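Local coordinates for 4-alpha-glucanotransferase (Aquifex aeolicus, PDB 1TZ7), which belongs to the amylomaltase or D-enzyme family, the 4-alpha-glucanotransferases built round a parallel beta/alpha barrel, at residues 47-52 / 59-64; 161-166 / 196-201; 241-246 / 278-283. All blocks are in the same frame, centred on the assembly; numbering follows the deposited sequence.

Interaction 1: 47-52 / 59-64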
loop_
_atom_site.group_PDB
_atom_site.type_symbol
_atom_site.label_atom_id
_atom_site.label_comp_id
_atom_site.label_asym_id
_atom_site.label_seq_id
_atom_site.Cartn_x
_atom_site.Cartn_y
_atom_site.Cartn_z
ATOM N N TYR A 47 -6.065 8.378 15.328
ATOM C CA TYR A 47 -5.344 8.764 16.544
ATOM C C TYR A 47 -5.632 7.803 17.695
ATOM O O TYR A 47 -4.741 7.476 18.471
ATOM C CB TYR A 47 -5.711 10.192 16.946
ATOM C CG TYR A 47 -5.130 11.226 16.023
ATOM C CD1 TYR A 47 -3.876 11.773 16.262
ATOM C CD2 TYR A 47 -5.828 11.651 14.897
ATOM C CE1 TYR A 47 -3.336 12.724 15.407
ATOM C CE2 TYR A 47 -5.298 12.600 14.037
ATOM C CZ TYR A 47 -4.057 13.130 14.294
ATOM O OH TYR A 47 -3.533 14.066 13.446
ATOM N N ARG A 48 -6.879 7.347 17.792
ATOM C CA ARG A 48 -7.264 6.359 18.801
ATOM C C ARG A 48 -6.514 5.046 18.592
ATOM O O ARG A 48 -6.155 4.373 19.552
ATOM C CB ARG A 48 -8.773 6.110 18.753
ATOM C CG ARG A 48 -9.278 5.085 19.782
ATOM C CD ARG A 48 -10.055 5.696 20.948
ATOM N NE ARG A 48 -11.257 6.405 20.502
ATOM C CZ ARG A 48 -12.379 5.808 20.090
ATOM N NH1 ARG A 48 -12.469 4.480 20.064
ATOM N NH2 ARG A 48 -13.414 6.544 19.704
ATOM N N PHE A 49 -6.285 4.690 17.331
ATOM C CA PHE A 49 -5.578 3.465 17.000
ATOM C C PHE A 49 -4.098 3.579 17.351
ATOM O O PHE A 49 -3.508 2.641 17.863
ATOM C CB PHE A 49 -5.738 3.132 15.516
ATOM C CG PHE A 49 -4.904 1.967 15.067
ATOM C CD1 PHE A 49 -5.177 0.686 15.523
ATOM C CD2 PHE A 49 -3.833 2.153 14.193
ATOM C CE1 PHE A 49 -4.404 -0.393 15.117
ATOM C CE2 PHE A 49 -3.052 1.067 13.781
ATOM C CZ PHE A 49 -3.336 -0.196 14.241
ATOM N N LEU A 50 -3.504 4.739 17.072
ATOM C CA LEU A 50 -2.125 5.009 17.476
ATOM C C LEU A 50 -1.971 4.965 19.004
ATOM O O LEU A 50 -0.978 4.462 19.510
ATOM C CB LEU A 50 -1.660 6.367 16.936
ATOM C CG LEU A 50 -1.439 6.450 15.417
ATOM C CD1 LEU A 50 -0.993 7.851 15.022
ATOM C CD2 LEU A 50 -0.420 5.415 14.946
ATOM N N ASP A 51 -2.972 5.490 19.726
ATOM C CA ASP A 51 -2.985 5.431 21.202
ATOM C C ASP A 51 -2.995 3.993 21.677
ATOM O O ASP A 51 -2.365 3.661 22.660
ATOM C CB ASP A 51 -4.220 6.147 21.769
ATOM C CG ASP A 51 -4.118 7.650 21.687
ATOM O OD1 ASP A 51 -3.011 8.170 21.445
ATOM O OD2 ASP A 51 -5.102 8.398 21.858
ATOM N N PHE A 52 -3.736 3.147 20.966
ATOM C CA PHE A 52 -3.816 1.723 21.282
ATOM C C PHE A 52 -2.460 1.015 21.020
ATOM O O PHE A 52 -1.999 0.223 21.842
ATOM C CB PHE A 52 -4.942 1.074 20.458
ATOM C CG PHE A 52 -4.962 -0.430 20.518
ATOM C CD1 PHE A 52 -4.501 -1.185 19.445
ATOM C CD2 PHE A 52 -5.460 -1.088 21.632
ATOM C CE1 PHE A 52 -4.525 -2.568 19.491
ATOM C CE2 PHE A 52 -5.487 -2.476 21.681
ATOM C CZ PHE A 52 -5.015 -3.214 20.607
ATOM N N SER A 59 5.417 -0.859 18.154
ATOM C CA SER A 59 6.304 0.173 17.597
ATOM C C SER A 59 6.106 0.366 16.087
ATOM O O SER A 59 6.720 1.248 15.490
ATOM C CB SER A 59 7.758 -0.190 17.850
ATOM O OG SER A 59 8.024 -0.335 19.222
ATOM N N LEU A 60 5.264 -0.461 15.473
ATOM C CA LEU A 60 5.120 -0.451 14.011
ATOM C C LEU A 60 3.661 -0.430 13.592
ATOM O O LEU A 60 2.825 -1.086 14.196
ATOM C CB LEU A 60 5.811 -1.673 13.389
ATOM C CG LEU A 60 7.311 -1.809 13.625
ATOM C CD1 LEU A 60 7.772 -3.205 13.258
ATOM C CD2 LEU A 60 8.073 -0.765 12.834
ATOM N N TRP A 61 3.376 0.331 12.543
ATOM C CA TRP A 61 2.077 0.332 11.908
ATOM C C TRP A 61 2.262 0.192 10.400
ATOM O O TRP A 61 2.904 1.030 9.770
ATOM C CB TRP A 61 1.344 1.641 12.221
ATOM C CG TRP A 61 0.025 1.785 11.527
ATOM C CD1 TRP A 61 -0.806 0.775 11.114
ATOM C CD2 TRP A 61 -0.623 3.006 11.164
ATOM N NE1 TRP A 61 -1.930 1.297 10.518
ATOM C CE2 TRP A 61 -1.845 2.667 10.535
ATOM C CE3 TRP A 61 -0.299 4.367 11.308
ATOM C CZ2 TRP A 61 -2.735 3.633 10.050
ATOM C CZ3 TRP A 61 -1.186 5.321 10.825
ATOM C CH2 TRP A 61 -2.387 4.948 10.204
ATOM N N GLN A 62 1.706 -0.869 9.821
ATOM C CA GLN A 62 1.780 -1.062 8.374
ATOM C C GLN A 62 0.460 -0.744 7.702
ATOM O O GLN A 62 -0.587 -1.262 8.083
ATOM C CB GLN A 62 2.222 -2.485 8.018
ATOM C CG GLN A 62 2.518 -2.659 6.509
ATOM C CD GLN A 62 3.216 -3.972 6.168
ATOM O OE1 GLN A 62 2.942 -4.568 5.130
ATOM N NE2 GLN A 62 4.112 -4.408 7.026
ATOM N N VAL A 63 0.523 0.120 6.698
ATOM C CA VAL A 63 -0.626 0.457 5.893
ATOM C C VAL A 63 -0.415 -0.038 4.469
ATOM O O VAL A 63 0.692 -0.419 4.093
ATOM C CB VAL A 63 -0.867 1.997 5.866
ATOM C CG1 VAL A 63 -1.330 2.491 7.228
ATOM C CG2 VAL A 63 0.405 2.744 5.422
ATOM N N LEU A 64 -1.483 -0.035 3.681
ATOM C CA LEU A 64 -1.375 -0.269 2.242
ATOM C C LEU A 64 -1.124 1.080 1.543
ATOM O O LEU A 64 -1.124 2.126 2.199
ATOM C CB LEU A 64 -2.652 -0.938 1.712
ATOM C CG LEU A 64 -3.216 -2.078 2.585
ATOM C CD1 LEU A 64 -4.544 -2.560 2.052
ATOM C CD2 LEU A 64 -2.222 -3.231 2.675
#

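Interaction 2: 161-166 / 196-201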
loop_
_atom_site.group_PDB
_atom_site.type_symbol
_atom_site.label_atom_id
_atom_site.label_comp_id
_atom_site.label_asym_id
_atom_site.label_seq_id
_atom_site.Cartn_x
_atom_site.Cartn_y
_atom_site.Cartn_z
ATOM N N ILE A 161 -7.813 18.030 -16.700
ATOM C CA ILE A 161 -8.045 17.710 -18.110
ATOM C C ILE A 161 -8.923 16.464 -18.239
ATOM O O ILE A 161 -9.781 16.389 -19.116
ATOM C CB ILE A 161 -6.691 17.490 -18.849
ATOM C CG1 ILE A 161 -5.847 18.765 -18.807
ATOM C CG2 ILE A 161 -6.933 17.074 -20.301
ATOM C CD1 ILE A 161 -4.381 18.535 -19.091
ATOM N N LYS A 162 -8.698 15.491 -17.356
ATOM C CA LYS A 162 -9.521 14.277 -17.308
ATOM C C LYS A 162 -10.983 14.628 -17.013
ATOM O O LYS A 162 -11.901 14.023 -17.564
ATOM C CB LYS A 162 -8.990 13.315 -16.236
ATOM C CG LYS A 162 -9.595 11.922 -16.295
ATOM C CD LYS A 162 -8.725 10.896 -15.569
ATOM C CE LYS A 162 -9.070 10.808 -14.092
ATOM N NZ LYS A 162 -9.005 9.409 -13.593
ATOM N N GLU A 163 -11.180 15.611 -16.141
ATOM C CA GLU A 163 -12.515 16.099 -15.805
ATOM C C GLU A 163 -13.200 16.696 -17.030
ATOM O O GLU A 163 -14.336 16.356 -17.342
ATOM C CB GLU A 163 -12.423 17.165 -14.710
ATOM C CG GLU A 163 -13.083 16.777 -13.403
ATOM C CD GLU A 163 -12.724 17.722 -12.273
ATOM O OE1 GLU A 163 -12.175 18.807 -12.558
ATOM O OE2 GLU A 163 -12.989 17.382 -11.103
ATOM N N GLU A 164 -12.494 17.591 -17.714
ATOM C CA GLU A 164 -13.078 18.371 -18.798
ATOM C C GLU A 164 -13.450 17.471 -19.968
ATOM O O GLU A 164 -14.613 17.398 -20.361
ATOM C CB GLU A 164 -12.092 19.457 -19.259
ATOM C CG GLU A 164 -12.612 20.346 -20.383
ATOM C CD GLU A 164 -13.369 21.557 -19.870
ATOM O OE1 GLU A 164 -13.213 22.649 -20.456
ATOM O OE2 GLU A 164 -14.120 21.419 -18.884
ATOM N N GLU A 165 -12.455 16.783 -20.520
ATOM C CA GLU A 165 -12.658 15.945 -21.702
ATOM C C GLU A 165 -13.474 14.688 -21.367
ATOM O O GLU A 165 -14.089 14.088 -22.247
ATOM C CB GLU A 165 -11.303 15.543 -22.320
ATOM C CG GLU A 165 -10.860 16.425 -23.489
ATOM C CD GLU A 165 -11.853 16.420 -24.645
ATOM O OE1 GLU A 165 -12.459 15.358 -24.912
ATOM O OE2 GLU A 165 -12.027 17.479 -25.287
ATOM N N GLY A 166 -13.474 14.302 -20.094
ATOM C CA GLY A 166 -14.148 13.087 -19.662
ATOM C C GLY A 166 -13.506 11.837 -20.239
ATOM O O GLY A 166 -14.183 10.838 -20.475
ATOM N N TYR A 196 -6.478 24.176 -9.247
ATOM C CA TYR A 196 -6.203 24.527 -7.861
ATOM C C TYR A 196 -7.125 23.791 -6.882
ATOM O O TYR A 196 -6.795 23.650 -5.705
ATOM C CB TYR A 196 -6.316 26.041 -7.658
ATOM C CG TYR A 196 -5.006 26.773 -7.858
ATOM C CD1 TYR A 196 -3.974 26.653 -6.933
ATOM C CD2 TYR A 196 -4.797 27.576 -8.972
ATOM C CE1 TYR A 196 -2.768 27.317 -7.111
ATOM C CE2 TYR A 196 -3.594 28.247 -9.159
ATOM C CZ TYR A 196 -2.584 28.112 -8.224
ATOM O OH TYR A 196 -1.391 28.771 -8.402
ATOM N N PHE A 197 -8.276 23.322 -7.367
ATOM C CA PHE A 197 -9.138 22.462 -6.556
ATOM C C PHE A 197 -8.425 21.156 -6.249
ATOM O O PHE A 197 -8.516 20.640 -5.144
ATOM C CB PHE A 197 -10.468 22.167 -7.269
ATOM C CG PHE A 197 -11.233 21.006 -6.669
ATOM C CD1 PHE A 197 -11.966 21.169 -5.496
ATOM C CD2 PHE A 197 -11.204 19.748 -7.267
ATOM C CE1 PHE A 197 -12.667 20.097 -4.934
ATOM C CE2 PHE A 197 -11.903 18.675 -6.707
ATOM C CZ PHE A 197 -12.632 18.855 -5.541
ATOM N N HIS A 198 -7.714 20.628 -7.237
ATOM C CA HIS A 198 -7.063 19.335 -7.100
ATOM C C HIS A 198 -5.789 19.403 -6.274
ATOM O O HIS A 198 -5.431 18.436 -5.609
ATOM C CB HIS A 198 -6.806 18.724 -8.470
ATOM C CG HIS A 198 -8.053 18.276 -9.148
ATOM N ND1 HIS A 198 -8.893 17.333 -8.597
ATOM C CD2 HIS A 198 -8.635 18.670 -10.304
ATOM C CE1 HIS A 198 -9.928 17.150 -9.394
ATOM N NE2 HIS A 198 -9.796 17.949 -10.438
ATOM N N VAL A 199 -5.108 20.549 -6.292
ATOM C CA VAL A 199 -3.981 20.749 -5.371
ATOM C C VAL A 199 -4.502 20.952 -3.945
ATOM O O VAL A 199 -3.903 20.481 -2.994
ATOM C CB VAL A 199 -3.031 21.957 -5.791
ATOM C CG1 VAL A 199 -3.023 22.155 -7.296
ATOM C CG2 VAL A 199 -3.416 23.228 -5.077
ATOM N N PHE A 200 -5.639 21.643 -3.821
ATOM C CA PHE A 200 -6.290 21.848 -2.519
ATOM C C PHE A 200 -6.657 20.517 -1.867
ATOM O O PHE A 200 -6.480 20.341 -0.669
ATOM C CB PHE A 200 -7.550 22.716 -2.677
ATOM C CG PHE A 200 -8.475 22.676 -1.481
ATOM C CD1 PHE A 200 -8.201 23.429 -0.347
ATOM C CD2 PHE A 200 -9.619 21.882 -1.494
ATOM C CE1 PHE A 200 -9.051 23.393 0.755
ATOM C CE2 PHE A 200 -10.468 21.843 -0.395
ATOM C CZ PHE A 200 -10.183 22.599 0.728
ATOM N N VAL A 201 -7.168 19.583 -2.666
ATOM C CA VAL A 201 -7.521 18.254 -2.162
ATOM C C VAL A 201 -6.269 17.522 -1.654
ATOM O O VAL A 201 -6.289 16.903 -0.594
ATOM C CB VAL A 201 -8.226 17.393 -3.260
ATOM C CG1 VAL A 201 -8.318 15.933 -2.830
ATOM C CG2 VAL A 201 -9.609 17.945 -3.557
#

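Interaction 3: 241-246 / 278-283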
loop_
_atom_site.group_PDB
_atom_site.type_symbol
_atom_site.label_atom_id
_atom_site.label_comp_id
_atom_site.label_asym_id
_atom_site.label_seq_id
_atom_site.Cartn_x
_atom_site.Cartn_y
_atom_site.Cartn_z
ATOM N N ASN A 241 5.905 10.395 -17.945
ATOM C CA ASN A 241 7.170 9.731 -18.246
ATOM C C ASN A 241 6.994 8.508 -19.157
ATOM O O ASN A 241 7.340 7.398 -18.777
ATOM C CB ASN A 241 7.860 9.308 -16.952
ATOM C CG ASN A 241 7.966 10.438 -15.953
ATOM O OD1 ASN A 241 7.217 10.494 -14.976
ATOM N ND2 ASN A 241 8.892 11.344 -16.189
ATOM N N PRO A 242 6.472 8.719 -20.361
ATOM C CA PRO A 242 6.193 7.607 -21.283
ATOM C C PRO A 242 7.454 6.815 -21.655
ATOM O O PRO A 242 7.397 5.596 -21.778
ATOM C CB PRO A 242 5.601 8.309 -22.520
ATOM C CG PRO A 242 6.022 9.736 -22.399
ATOM C CD PRO A 242 6.117 10.023 -20.943
ATOM N N GLU A 243 8.574 7.515 -21.823
ATOM C CA GLU A 243 9.851 6.878 -22.170
ATOM C C GLU A 243 10.336 5.882 -21.092
ATOM O O GLU A 243 11.167 5.025 -21.365
ATOM C CB GLU A 243 10.929 7.949 -22.421
ATOM C CG GLU A 243 11.512 8.574 -21.150
ATOM C CD GLU A 243 10.583 9.599 -20.514
ATOM O OE1 GLU A 243 9.566 9.201 -19.943
ATOM O OE2 GLU A 243 10.880 10.801 -20.589
ATOM N N LEU A 244 9.804 6.008 -19.879
ATOM C CA LEU A 244 10.167 5.107 -18.775
ATOM C C LEU A 244 9.403 3.764 -18.850
ATOM O O LEU A 244 9.604 2.877 -18.013
ATOM C CB LEU A 244 9.895 5.794 -17.421
ATOM C CG LEU A 244 11.105 6.404 -16.678
ATOM C CD1 LEU A 244 12.131 6.980 -17.621
ATOM C CD2 LEU A 244 10.646 7.448 -15.688
ATOM N N PHE A 245 8.539 3.627 -19.852
ATOM C CA PHE A 245 7.756 2.404 -20.046
ATOM C C PHE A 245 7.894 1.898 -21.476
ATOM O O PHE A 245 8.303 2.644 -22.369
ATOM C CB PHE A 245 6.285 2.665 -19.724
ATOM C CG PHE A 245 6.064 3.211 -18.359
ATOM C CD1 PHE A 245 6.182 4.573 -18.114
ATOM C CD2 PHE A 245 5.754 2.368 -17.300
ATOM C CE1 PHE A 245 5.986 5.085 -16.839
ATOM C CE2 PHE A 245 5.557 2.876 -16.023
ATOM C CZ PHE A 245 5.674 4.236 -15.794
ATOM N N LYS A 246 7.555 0.628 -21.693
ATOM C CA LYS A 246 7.677 0.024 -23.017
ATOM C C LYS A 246 6.419 0.281 -23.826
ATOM O O LYS A 246 5.493 -0.520 -23.825
ATOM C CB LYS A 246 7.951 -1.479 -22.903
ATOM C CG LYS A 246 9.362 -1.808 -22.399
ATOM C CD LYS A 246 9.743 -3.256 -22.669
ATOM C CE LYS A 246 11.209 -3.510 -22.341
ATOM N NZ LYS A 246 11.538 -4.958 -22.321
ATOM N N TRP A 278 13.626 -0.502 -18.589
ATOM C CA TRP A 278 14.626 -0.334 -17.533
ATOM C C TRP A 278 15.923 0.280 -18.051
ATOM O O TRP A 278 16.655 0.924 -17.300
ATOM C CB TRP A 278 14.912 -1.669 -16.849
ATOM C CG TRP A 278 13.978 -1.954 -15.715
ATOM C CD1 TRP A 278 12.954 -2.853 -15.704
ATOM C CD2 TRP A 278 13.978 -1.333 -14.429
ATOM N NE1 TRP A 278 12.317 -2.831 -14.488
ATOM C CE2 TRP A 278 12.926 -1.908 -13.684
ATOM C CE3 TRP A 278 14.763 -0.347 -13.821
ATOM C CZ2 TRP A 278 12.642 -1.529 -12.369
ATOM C CZ3 TRP A 278 14.475 0.026 -12.506
ATOM C CH2 TRP A 278 13.430 -0.562 -11.803
ATOM N N GLU A 279 16.205 0.088 -19.329
ATOM C CA GLU A 279 17.407 0.654 -19.917
ATOM C C GLU A 279 17.328 2.196 -19.936
ATOM O O GLU A 279 18.350 2.874 -19.859
ATOM C CB GLU A 279 17.653 0.080 -21.325
ATOM C CG GLU A 279 17.218 0.972 -22.472
ATOM C CD GLU A 279 17.499 0.345 -23.830
ATOM O OE1 GLU A 279 17.110 -0.827 -24.040
ATOM O OE2 GLU A 279 18.113 1.023 -24.686
ATOM N N GLU A 280 16.108 2.732 -20.019
ATOM C CA GLU A 280 15.896 4.184 -19.935
ATOM C C GLU A 280 16.039 4.712 -18.495
ATOM O O GLU A 280 16.474 5.841 -18.285
ATOM C CB GLU A 280 14.520 4.556 -20.482
ATOM C CG GLU A 280 14.378 6.030 -20.855
ATOM C CD GLU A 280 15.199 6.415 -22.081
ATOM O OE1 GLU A 280 15.618 7.584 -22.169
ATOM O OE2 GLU A 280 15.423 5.548 -22.951
ATOM N N HIS A 281 15.664 3.896 -17.517
ATOM C CA HIS A 281 15.816 4.279 -16.106
ATOM C C HIS A 281 17.270 4.378 -15.741
ATOM O O HIS A 281 17.682 5.319 -15.086
ATOM C CB HIS A 281 15.063 3.292 -15.194
ATOM C CG HIS A 281 13.628 3.188 -15.535
ATOM N ND1 HIS A 281 12.683 4.042 -15.029
ATOM C CD2 HIS A 281 12.980 2.386 -16.403
ATOM C CE1 HIS A 281 11.507 3.746 -15.553
ATOM N NE2 HIS A 281 11.664 2.746 -16.387
ATOM N N GLU A 282 18.054 3.411 -16.195
ATOM C CA GLU A 282 19.488 3.413 -15.965
ATOM C C GLU A 282 20.147 4.591 -16.690
ATOM O O GLU A 282 21.115 5.164 -16.202
ATOM C CB GLU A 282 20.101 2.086 -16.436
ATOM C CG GLU A 282 21.463 1.779 -15.827
ATOM C CD GLU A 282 21.824 0.301 -15.901
ATOM O OE1 GLU A 282 22.912 -0.065 -15.419
ATOM O OE2 GLU A 282 21.021 -0.491 -16.442
ATOM N N LYS A 283 19.601 4.947 -17.851
ATOM C CA LYS A 283 20.123 6.063 -18.641
ATOM C C LYS A 283 19.919 7.415 -17.931
ATOM O O LYS A 283 20.762 8.311 -18.037
ATOM C CB LYS A 283 19.454 6.094 -20.015
ATOM C CG LYS A 283 20.037 7.124 -20.965
ATOM C CD LYS A 283 19.345 7.080 -22.328
ATOM C CE LYS A 283 19.743 8.271 -23.195
ATOM N NZ LYS A 283 18.708 8.593 -24.210
#

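Interaction 1: 47-52 / 59-64
Phe49 turns the edge of its ring onto one face of the Trp61 indole, forming a T-shaped (edge-to-face) aromatic pair. The centroid of the Phe49 ring lies 4.9 Å from that of the five-membered ring of Trp61, and the two planes stand 66° apart. CE2 of Phe49 leads, 3.5 Å from both NE1 and CD1 of Trp61 and off-centre over the indole, while Phe49 CZ trails at 4.1 Å from Trp61 CD1. Each CG is anti to its backbone nitrogen (chi1 173° in Phe49, 176° in Trp61), which carries the two rings into the space between helix and strand. That space belongs to a beta-alpha-beta unit: helix 44-56 links the neighbouring parallel strands 23-27 and 60-62, the first two of the eight-stranded barrel, and packs on their outer side. Aliphatic contact is added by Leu50, whose CD2 methyl reaches the benzene half of the indole, 3.8 Å from Trp61 CE3. Leu50 also lies against Leu212 and Ala216 of helix 192-218. From within the strand segment, CG1 of Val63 covers the opposite face of the Trp61 ring, so the indole is sandwiched between Val63 and Phe49. The polar edge of the indole is satisfied by the backbone: Trp61 NE1 donates to Leu28 O, a bond that helps to fix the rotation of the ring.

Interaction 2: 161-166 / 196-201
Glu163 and His198 reach for each other from facing helices, their side chains coming from opposite directions to meet carboxylate against ring edge. Almost the whole contact is this pair, whose CA atoms are 10.8 Å apart. CD of Glu163 lies in the plane of the imidazole, beyond its NE2 edge, but the carboxylate is twisted by 44° against the ring. NE2 of His198 donates a weak hydrogen bond to OE1 of Glu163, long at 3.3 Å although fairly straight, with an N-H...O angle of 160°. The other oxygen, OE2, is equally far from His198 NE2 at 3.3 Å, and 3.5 Å from the ring carbon CE1 of His198, so the imidazole edge faces both oxygens. Extended beyond CG, Glu163 spans the gap to the imidazole, although its chi1 of -116° is not staggered, so the reach probably has some torsional cost.

The imidazole is packed by both helices: CD2 of Phe197, from its own helix, sits 3.5 Å above the plane of the His198 ring, toward its rim, and Ala156 and Met159 of helix 149-165 also touch the histidine. Helices 149-165 and 192-218 thus touch near the end of the first and the start of the second, within the largely helical region that the chain builds between barrel strands 60-62 and 222-227. Arg194, one turn before His198, makes a cation-pi contact with Phe197 and a weak, long ion pair with OE2 of Glu163.

The histidine is buried and the glutamate exposed, so the bond joins a well-packed donor to an acceptor at the surface. The carboxylate would tend to favour a protonated imidazole, but it is shared with Arg194, and the long distance and the exposure of Glu163 suggest a modest attraction.

Interaction 3: 241-246 / 278-283
His281 donates from NE2 to the backbone carbonyl oxygen of Leu244, the one hydrogen bond between the two segments. It is short, 2.6 Å from His281 NE2 to Leu244 O, and bent, with an N-H...O angle of 136°. The donor lies in the carbonyl plane on a lone pair of the oxygen, whereas the oxygen sits 21° out of the imidazole plane. CD1 of Leu244 lies over a face of the same ring in an apparent CH-pi contact, 4.2 Å from the His281 centroid, but the leucine is modelled too close to the imidazole, so this contact is doubtful.

Beside this pair, CG of Glu280 packs 3.4 Å from Glu243 O and 3.8 Å from Glu243 CG. A bend in Glu280 (chi2 70°) swings its carboxylate away from that carbonyl and toward Lys283, which reaches OE1 only in a long salt bridge.

The carbonyls are presented by a 3-10 turn, in which Leu244 N bonds to Asn241 O and Phe245 N to Pro242 O. Farther out, Trp288 of helix 287-297 packs against Leu244, and the ring of Tyr276 meets those of both His281 and Phe245. Backbone bonds of Leu244 with Asn277 and of Lys246 with Val275 tie the turn to the approach to helix 278-283. The contact therefore joins the loop between helix 236-240 and strand 255-259 to the helix that follows strand 269-274, the antiparallel neighbour of that strand.

With NE2 committed as donor, the buried imidazole satisfies a backbone acceptor. Both glutamates bring methylenes to the interface. Their carboxylates are not in contact, and Lys283, though distant, would partly offset the charge of Glu280; the place of the Glu243 carboxylate is less sure.

Overall arrangement
Interaction 1 is the core contact: all its touching residues are buried, and it is made of aromatic and aliphatic packing inside a beta-alpha-beta unit of the barrel. Interactions 2 and 3 are partly buried, lie farther from the chain centre, and each rely on a histidine donor, weakly bound to a surface carboxylate in interaction 2 and to a backbone carbonyl in interaction 3. Helix 192-218 is shared ground, since it supplies one segment of interaction 2 and also packs against Leu50 of interaction 1. Interactions 1 and 3 lie on opposite sides of the chain's centre, their own centres about 36 Å apart. None of the three contacts touches another.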